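Local coordinates for luciferase-like monooxygenase (Streptomyces bottropensis, PDB 4US5), which probably acts as a flavin-dependent monooxygenase of the bacterial luciferase family, inserting oxygen from molecular oxygen into a substrate, at residues V75-V80 / I105-G110. Numbering follows the deposited sequence.
Sequences VGSGGV and IDLGIG. With NA (sodium ion), chain N.
The carbonyl of Gly108 is the flat group on which strands 75-80 and 105-110 converge: Ser77 OG donates to Gly108 O at 2.8 Å, in the carbonyl plane and on a lone pair, while Val80 N comes to the same atom tilted out of that plane. Asp106, whose carboxylate is the other flat group, sets CB against Gly76 CA at 4.0 Å. Its OD2 has a salt bridge to Arg42 and a hydrogen bond from Trp44, and its OD1 a salt bridge to Arg74. The two strands are parallel neighbours of a TIM-barrel sheet, joined by helix 87-100 in a beta-alpha-beta crossover; the axes of 75-77 and 105-110 lie 15° from parallel. Pairing of Val75 with Ile105 and Ser77 with Leu107, but Val80 with Ile109, shows a one-residue shift, a beta bulge, at the corner where a cis peptide links Gly78 to Gly79. Before it, Asp106 N binds Val75 O and Ser77 N binds Asp106 O; at the bulge, Gly108 N gives Ser77 O a weak bond, bent to 122° at the hydrogen. The serine side chain makes its own crossing here because OG is lodged between its own N and carbonyl carbon (chi1 60°). With an alanine here, Gly108 O would probably keep only the Val80 N bond across the two strands, and the bulge would be less firmly fastened. On the face carrying Ser77, Leu107 CD1 lies 3.6 Å from Ser77 OG and 4.2 Å from Val80 CG2, and the side chain of Phe94 on helix 87-100 touches all three residues. Ile109 CD1 meets Val80 CB at 4.2 Å. At the C-terminal end the nearly straight bond from Gly110 N to Val80 O (3.0 Å) closes the pairing, and Gly110 O binds a sodium ion at 2.7 Å.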
# COMPACT_ATOMS: atom_id res chain seq x y z
N VAL B 75 -11.60 -7.04 4.22
CA VAL B 75 -10.46 -7.13 3.28
C VAL B 75 -9.21 -7.04 4.05
O VAL B 75 -9.09 -6.23 5.01
CB VAL B 75 -10.51 -6.01 2.22
CG1 VAL B 75 -9.53 -6.27 1.12
CG2 VAL B 75 -11.90 -5.88 1.62
N GLY B 76 -8.23 -7.87 3.71
CA GLY B 76 -6.99 -7.84 4.44
C GLY B 76 -5.90 -8.71 3.87
O GLY B 76 -6.02 -9.23 2.73
N SER B 77 -4.83 -8.83 4.63
CA SER B 77 -3.68 -9.62 4.27
C SER B 77 -3.77 -11.04 4.79
O SER B 77 -4.24 -11.27 5.91
CB SER B 77 -2.43 -8.98 4.78
OG SER B 77 -2.43 -8.85 6.21
N GLY B 78 -3.39 -11.99 3.94
CA GLY B 78 -3.34 -13.42 4.30
C GLY B 78 -2.15 -14.12 3.65
O GLY B 78 -2.34 -14.97 2.79
N GLY B 79 -0.92 -13.76 4.00
CA GLY B 79 -0.61 -12.84 5.09
C GLY B 79 0.60 -11.96 4.79
O GLY B 79 1.42 -12.29 3.92
N VAL B 80 0.76 -10.88 5.54
CA VAL B 80 1.97 -10.09 5.50
C VAL B 80 3.13 -10.86 6.14
O VAL B 80 3.01 -11.39 7.23
CB VAL B 80 1.77 -8.74 6.22
CG1 VAL B 80 3.11 -8.07 6.52
CG2 VAL B 80 0.92 -7.84 5.37
N ILE B 105 -10.73 -4.02 8.09
CA ILE B 105 -9.40 -4.48 7.65
C ILE B 105 -8.88 -5.59 8.57
O ILE B 105 -8.87 -5.46 9.81
CB ILE B 105 -8.38 -3.32 7.59
CG1 ILE B 105 -8.84 -2.23 6.63
CG2 ILE B 105 -6.99 -3.82 7.24
CD1 ILE B 105 -9.09 -2.65 5.19
N ASP B 106 -8.43 -6.67 7.94
CA ASP B 106 -7.72 -7.75 8.62
C ASP B 106 -6.22 -7.62 8.35
O ASP B 106 -5.79 -7.48 7.21
CB ASP B 106 -8.17 -9.11 8.07
CG ASP B 106 -9.58 -9.46 8.43
OD1 ASP B 106 -10.14 -8.86 9.41
OD2 ASP B 106 -10.15 -10.35 7.76
N LEU B 107 -5.42 -7.72 9.41
CA LEU B 107 -4.01 -7.85 9.29
C LEU B 107 -3.60 -9.29 9.61
O LEU B 107 -3.25 -9.61 10.77
CB LEU B 107 -3.32 -6.86 10.21
CG LEU B 107 -1.80 -6.84 10.30
CD1 LEU B 107 -1.13 -6.98 8.95
CD2 LEU B 107 -1.34 -5.55 10.98
N GLY B 108 -3.67 -10.16 8.62
CA GLY B 108 -3.16 -11.50 8.72
C GLY B 108 -1.65 -11.51 8.53
O GLY B 108 -1.13 -10.84 7.64
N ILE B 109 -0.97 -12.25 9.39
CA ILE B 109 0.50 -12.32 9.44
C ILE B 109 0.90 -13.74 9.15
O ILE B 109 0.33 -14.65 9.73
CB ILE B 109 0.99 -11.96 10.86
CG1 ILE B 109 0.64 -10.53 11.21
CG2 ILE B 109 2.50 -12.19 10.99
CD1 ILE B 109 1.16 -9.49 10.26
N GLY B 110 1.84 -13.91 8.25
CA GLY B 110 2.31 -15.24 7.87
C GLY B 110 3.82 -15.37 7.96
O GLY B 110 4.54 -14.37 8.05
NA NA N . 7.11 -13.60 8.30